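Aminotransferase class I and II (Streptococcus suis 89/1591, PDB 3OP7) probably catalyses pyridoxal-phosphate-dependent amino-group transfer, as a class I and II aminotransferase whose cofactor is bound covalently to a lysine. Local coordinates at residues Ile29-Thr43 against Val262-Arg276. Sequence-based numbering, arbitrary orientation. Where two conformers were deposited one is given.
Sequences ISSLTLEELFALSGT and VAQLALAHYQEILER. With SO4 (sulfate ion), chain C; EDO (1,2-ethanediol), chain I.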
loop_
_atom_site.group_PDB
_atom_site.type_symbol
_atom_site.label_atom_id
_atom_site.label_comp_id
_atom_site.label_asym_id
_atom_site.label_seq_id
_atom_site.Cartn_x
_atom_site.Cartn_y
_atom_site.Cartn_z
ATOM N N ILE A 29 0.582 16.679 -12.670
ATOM C CA ILE A 29 1.032 18.067 -12.958
ATOM C C ILE A 29 2.486 18.113 -12.493
ATOM O O ILE A 29 2.734 17.686 -11.342
ATOM C CB ILE A 29 0.211 19.098 -12.179
ATOM C CG1 ILE A 29 -1.297 19.004 -12.547
ATOM C CG2 ILE A 29 0.805 20.533 -12.445
ATOM C CD1 ILE A 29 -2.275 19.890 -11.676
ATOM N N SER A 30 3.406 18.581 -13.333
ATOM C CA SER A 30 4.857 18.684 -13.063
ATOM C C SER A 30 5.171 18.658 -11.576
ATOM O O SER A 30 4.836 19.575 -10.837
ATOM C CB SER A 30 5.447 19.955 -13.639
ATOM O OG SER A 30 5.270 19.977 -15.053
ATOM N N SER A 31 5.830 17.586 -11.145
ATOM C CA SER A 31 6.084 17.342 -9.729
ATOM C C SER A 31 6.968 18.402 -9.072
ATOM O O SER A 31 7.798 19.055 -9.732
ATOM C CB SER A 31 6.775 15.987 -9.586
ATOM O OG SER A 31 8.093 16.060 -10.108
ATOM N N LEU A 32 6.791 18.554 -7.782
ATOM C CA LEU A 32 7.606 19.440 -6.947
ATOM C C LEU A 32 8.834 18.726 -6.466
ATOM O O LEU A 32 8.798 17.512 -6.183
ATOM C CB LEU A 32 6.781 19.896 -5.736
ATOM C CG LEU A 32 5.727 20.991 -6.014
ATOM C CD1 LEU A 32 4.702 21.041 -4.814
ATOM C CD2 LEU A 32 6.412 22.301 -6.236
ATOM N N THR A 33 9.903 19.478 -6.307
ATOM C CA THR A 33 10.997 19.050 -5.437
ATOM C C THR A 33 10.784 19.616 -4.022
ATOM O O THR A 33 10.036 20.568 -3.826
ATOM C CB THR A 33 12.340 19.548 -5.909
ATOM O OG1 THR A 33 12.343 20.997 -5.853
ATOM C CG2 THR A 33 12.680 19.058 -7.356
ATOM N N LEU A 34 11.474 19.057 -3.033
ATOM C CA LEU A 34 11.410 19.599 -1.678
ATOM C C LEU A 34 11.860 21.054 -1.684
ATOM O O LEU A 34 11.238 21.900 -1.060
ATOM C CB LEU A 34 12.275 18.735 -0.729
ATOM C CG LEU A 34 11.847 18.676 0.720
ATOM C CD1 LEU A 34 10.344 18.402 0.848
ATOM C CD2 LEU A 34 12.717 17.618 1.443
ATOM N N GLU A 35 12.929 21.342 -2.421
ATOM C CA GLU A 35 13.435 22.712 -2.578
ATOM C C GLU A 35 12.328 23.680 -3.017
ATOM O O GLU A 35 12.169 24.740 -2.436
ATOM C CB GLU A 35 14.547 22.733 -3.636
ATOM C CG GLU A 35 14.974 24.125 -4.125
ATOM C CD GLU A 35 16.276 24.603 -3.558
ATOM O OE1 GLU A 35 17.173 23.766 -3.272
ATOM O OE2 GLU A 35 16.409 25.849 -3.438
ATOM N N GLU A 36 11.590 23.302 -4.052
ATOM C CA GLU A 36 10.502 24.133 -4.559
ATOM C C GLU A 36 9.374 24.234 -3.535
ATOM O O GLU A 36 8.759 25.294 -3.383
ATOM C CB GLU A 36 9.958 23.634 -5.924
ATOM C CG GLU A 36 9.116 24.704 -6.652
ATOM C CD GLU A 36 8.463 24.301 -7.975
ATOM O OE1 GLU A 36 8.747 23.212 -8.524
ATOM O OE2 GLU A 36 7.640 25.120 -8.465
ATOM N N LEU A 37 9.072 23.131 -2.843
ATOM C CA LEU A 37 8.050 23.189 -1.796
ATOM C C LEU A 37 8.442 24.108 -0.638
ATOM O O LEU A 37 7.613 24.901 -0.166
ATOM C CB LEU A 37 7.727 21.815 -1.241
ATOM C CG LEU A 37 6.655 21.720 -0.157
ATOM C CD1 LEU A 37 5.284 22.303 -0.612
ATOM C CD2 LEU A 37 6.521 20.244 0.360
ATOM N N PHE A 38 9.706 24.069 -0.226
ATOM C CA PHE A 38 10.168 24.989 0.799
ATOM C C PHE A 38 10.010 26.429 0.322
ATOM O O PHE A 38 9.560 27.293 1.077
ATOM C CB PHE A 38 11.631 24.733 1.140
ATOM C CG PHE A 38 11.897 23.425 1.869
ATOM C CD1 PHE A 38 11.007 22.927 2.792
ATOM C CD2 PHE A 38 13.097 22.762 1.686
ATOM C CE1 PHE A 38 11.294 21.769 3.487
ATOM C CE2 PHE A 38 13.381 21.598 2.379
ATOM C CZ PHE A 38 12.481 21.107 3.285
ATOM N N ALA A 39 10.380 26.683 -0.933
ATOM C CA ALA A 39 10.325 28.036 -1.486
ATOM C C ALA A 39 8.906 28.585 -1.549
ATOM O O ALA A 39 8.657 29.711 -1.126
ATOM C CB ALA A 39 10.993 28.105 -2.883
ATOM N N LEU A 40 7.964 27.810 -2.074
ATOM C CA LEU A 40 6.613 28.327 -2.192
ATOM C C LEU A 40 5.914 28.436 -0.818
ATOM O O LEU A 40 5.014 29.260 -0.638
ATOM C CB LEU A 40 5.804 27.555 -3.245
ATOM C CG LEU A 40 5.479 26.112 -2.982
ATOM C CD1 LEU A 40 4.354 26.085 -1.940
ATOM C CD2 LEU A 40 5.065 25.357 -4.281
ATOM N N SER A 41 6.367 27.663 0.157
ATOM C CA SER A 41 5.771 27.678 1.481
ATOM C C SER A 41 6.462 28.679 2.436
ATOM O O SER A 41 5.974 28.921 3.517
ATOM C CB SER A 41 5.810 26.272 2.073
ATOM O OG SER A 41 7.130 25.888 2.434
ATOM N N GLY A 42 7.585 29.258 2.036
ATOM C CA GLY A 42 8.348 30.112 2.939
ATOM C C GLY A 42 8.989 29.409 4.130
ATOM O O GLY A 42 9.262 30.046 5.142
ATOM N N THR A 43 9.288 28.128 3.986
ATOM C CA THR A 43 9.903 27.307 5.033
ATOM C C THR A 43 11.384 27.355 5.010
ATOM O O THR A 43 11.996 27.332 3.942
ATOM C CB THR A 43 9.571 25.795 4.792
ATOM O OG1 THR A 43 8.185 25.648 4.836
ATOM C CG2 THR A 43 10.231 24.816 5.843
ATOM N N VAL A 262 5.991 15.792 5.084
ATOM C CA VAL A 262 5.878 16.599 3.860
ATOM C C VAL A 262 4.415 16.912 3.595
ATOM O O VAL A 262 4.087 18.048 3.229
ATOM C CB VAL A 262 6.519 15.921 2.623
ATOM C CG1 VAL A 262 6.275 16.744 1.344
ATOM C CG2 VAL A 262 8.030 15.676 2.878
ATOM N N ALA A 263 3.532 15.944 3.838
ATOM C CA ALA A 263 2.093 16.185 3.581
ATOM C C ALA A 263 1.583 17.322 4.481
ATOM O O ALA A 263 0.809 18.126 4.033
ATOM C CB ALA A 263 1.265 14.901 3.820
ATOM N N GLN A 264 2.018 17.346 5.751
ATOM C CA GLN A 264 1.592 18.391 6.692
ATOM C C GLN A 264 1.974 19.777 6.099
ATOM O O GLN A 264 1.196 20.724 6.102
ATOM C CB GLN A 264 2.290 18.233 8.038
ATOM C CG GLN A 264 1.833 17.054 8.902
ATOM C CD GLN A 264 2.576 16.982 10.219
ATOM O OE1 GLN A 264 2.683 17.975 10.953
ATOM N NE2 GLN A 264 3.121 15.832 10.508
ATOM N N LEU A 265 3.233 19.880 5.683
ATOM C CA LEU A 265 3.749 21.118 5.066
ATOM C C LEU A 265 2.980 21.509 3.796
ATOM O O LEU A 265 2.577 22.686 3.639
ATOM C CB LEU A 265 5.240 20.956 4.780
ATOM C CG LEU A 265 5.967 22.149 4.156
ATOM C CD1 LEU A 265 5.843 23.416 5.032
ATOM C CD2 LEU A 265 7.440 21.761 3.962
ATOM N N ALA A 266 2.774 20.569 2.875
ATOM C CA ALA A 266 2.043 20.842 1.642
ATOM C C ALA A 266 0.617 21.274 1.918
ATOM O O ALA A 266 0.127 22.272 1.349
ATOM C CB ALA A 266 2.058 19.616 0.697
ATOM N N LEU A 267 -0.065 20.585 2.812
ATOM C CA LEU A 267 -1.462 20.945 3.116
ATOM C C LEU A 267 -1.599 22.301 3.814
ATOM O O LEU A 267 -2.566 23.044 3.578
ATOM C CB LEU A 267 -2.082 19.832 3.978
ATOM C CG LEU A 267 -2.437 18.637 3.133
ATOM C CD1 LEU A 267 -2.573 17.395 4.002
ATOM C CD2 LEU A 267 -3.705 18.851 2.316
ATOM N N ALA A 268 -0.618 22.640 4.622
ATOM C CA ALA A 268 -0.559 23.939 5.297
ATOM C C ALA A 268 -0.368 25.072 4.309
ATOM O O ALA A 268 -0.687 26.210 4.615
ATOM C CB ALA A 268 0.537 23.966 6.421
ATOM N N HIS A 269 0.096 24.765 3.101
ATOM C CA HIS A 269 0.275 25.771 2.063
ATOM C C HIS A 269 -0.393 25.332 0.771
ATOM O O HIS A 269 0.084 25.611 -0.313
ATOM C CB HIS A 269 1.761 26.002 1.888
ATOM C CG HIS A 269 2.410 26.548 3.116
ATOM N ND1 HIS A 269 2.946 25.734 4.091
ATOM C CD2 HIS A 269 2.558 27.820 3.560
ATOM C CE1 HIS A 269 3.426 26.490 5.070
ATOM N NE2 HIS A 269 3.200 27.752 4.774
ATOM N N TYR A 270 -1.544 24.698 0.884
ATOM C CA TYR A 270 -2.180 24.113 -0.299
ATOM C C TYR A 270 -2.589 25.158 -1.295
ATOM O O TYR A 270 -2.525 24.924 -2.515
ATOM C CB TYR A 270 -3.350 23.196 0.061
ATOM C CG TYR A 270 -4.644 23.926 0.358
ATOM C CD1 TYR A 270 -4.905 24.410 1.635
ATOM C CD2 TYR A 270 -5.601 24.107 -0.623
ATOM C CE1 TYR A 270 -6.065 25.069 1.916
ATOM C CE2 TYR A 270 -6.779 24.753 -0.348
ATOM C CZ TYR A 270 -7.005 25.241 0.930
ATOM O OH TYR A 270 -8.175 25.920 1.249
ATOM N N GLN A 271 -2.991 26.339 -0.822
ATOM C CA GLN A 271 -3.399 27.392 -1.732
ATOM C C GLN A 271 -2.249 27.876 -2.621
ATOM O O GLN A 271 -2.457 28.237 -3.796
ATOM C CB GLN A 271 -4.071 28.520 -0.929
ATOM C CG GLN A 271 -5.443 28.052 -0.398
ATOM C CD GLN A 271 -5.999 28.862 0.768
ATOM O OE1 GLN A 271 -5.358 29.009 1.801
ATOM N NE2 GLN A 271 -7.216 29.343 0.614
ATOM N N GLU A 272 -1.036 27.886 -2.077
ATOM C CA GLU A 272 0.132 28.227 -2.880
ATOM C C GLU A 272 0.438 27.185 -3.965
ATOM O O GLU A 272 0.840 27.541 -5.097
ATOM C CB GLU A 272 1.360 28.490 -2.011
ATOM C CG GLU A 272 1.168 29.725 -1.114
ATOM C CD GLU A 272 0.835 29.325 0.315
ATOM O OE1 GLU A 272 -0.214 28.666 0.568
ATOM O OE2 GLU A 272 1.661 29.663 1.190
ATOM N N ILE A 273 0.238 25.914 -3.640
ATOM C CA ILE A 273 0.400 24.857 -4.622
ATOM C C ILE A 273 -0.679 24.992 -5.705
ATOM O O ILE A 273 -0.395 24.887 -6.914
ATOM C CB ILE A 273 0.451 23.463 -3.949
ATOM C CG1 ILE A 273 1.658 23.381 -3.011
ATOM C CG2 ILE A 273 0.500 22.352 -5.008
ATOM C CD1 ILE A 273 1.582 22.147 -2.161
ATOM N N LEU A 274 -1.915 25.266 -5.300
ATOM C CA LEU A 274 -2.992 25.427 -6.262
ATOM C C LEU A 274 -2.694 26.557 -7.232
ATOM O O LEU A 274 -2.976 26.465 -8.432
ATOM C CB LEU A 274 -4.327 25.678 -5.562
ATOM C CG LEU A 274 -4.899 24.468 -4.800
ATOM C CD1 LEU A 274 -6.207 24.846 -4.106
ATOM C CD2 LEU A 274 -5.115 23.225 -5.659
ATOM N N GLU A 275 -2.123 27.635 -6.717
ATOM C CA GLU A 275 -1.839 28.794 -7.560
ATOM C C GLU A 275 -0.759 28.476 -8.592
ATOM O O GLU A 275 -0.905 28.827 -9.767
ATOM C CB GLU A 275 -1.521 29.987 -6.676
ATOM C CG GLU A 275 -2.790 30.791 -6.336
ATOM C CD GLU A 275 -3.377 31.495 -7.573
ATOM O OE1 GLU A 275 -2.653 32.287 -8.219
ATOM O OE2 GLU A 275 -4.555 31.238 -7.921
ATOM N N ARG A 276 0.293 27.770 -8.158
ATOM C CA ARG A 276 1.332 27.258 -9.048
ATOM C C ARG A 276 0.702 26.393 -10.139
ATOM O O ARG A 276 0.991 26.570 -11.309
ATOM C CB ARG A 276 2.346 26.419 -8.285
ATOM C CG ARG A 276 3.434 25.743 -9.138
ATOM C CD ARG A 276 4.031 24.603 -8.380
ATOM N NE ARG A 276 5.120 23.895 -9.072
ATOM C CZ ARG A 276 5.020 22.683 -9.615
ATOM N NH1 ARG A 276 3.867 22.028 -9.622
ATOM N NH2 ARG A 276 6.098 22.120 -10.150
HETATM S S SO4 C . 7.586 15.244 -13.542
HETATM O O1 SO4 C . 7.933 16.491 -14.194
HETATM O O2 SO4 C . 6.230 15.244 -12.974
HETATM O O3 SO4 C . 7.771 14.024 -14.269
HETATM O O4 SO4 C . 8.604 15.230 -12.532
HETATM C C1 EDO I . -7.711 27.374 -7.138
HETATM O O1 EDO I . -9.054 27.411 -6.663
HETATM C C2 EDO I . -7.114 28.774 -7.051
HETATM O O2 EDO I . -5.815 28.798 -7.656
#
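L37, buried with V262, A266 and I273, is the knob, entering a hole these three form with L265 where helix 257-268 gives way to helix 270-294. With CG anti to the backbone N (chi1 -179°), L37 sets CD2 3.6 Å from V262 CG1 and CD1 against I273 CD1. L265 CD2 meets the edge of the F38 ring. At the partly exposed margin, H269 turns a ring face to S41 CB (CH-pi, 3.6 Å to the centroid), its rotation fixed by the bond from H269 ND1 to L265 O (3.1 Å). This close apolar packing contrasts with the polar flank around R276. Its extended chain crosses E36 in a side-on salt bridge: R276 NE meets E36 OE2 at 2.9 Å from above the carboxylate plane; NH2 to OE1 is longer (3.3 Å) and more bent (138°). R276 NH1 and NH2 converge on S30 O, each at 2.9 Å, while L32 CD2 covers one guanidinium face. A sulfate, probably from the crystallisation liquor, is hydrogen-bonded by S31 and by N58 of the second subunit. Interlocking thus joins helix 34-41, beside the subunit interface, to the helix junction, while one arginine, whose charge E36 would partly offset, holds the preceding loop by its backbone.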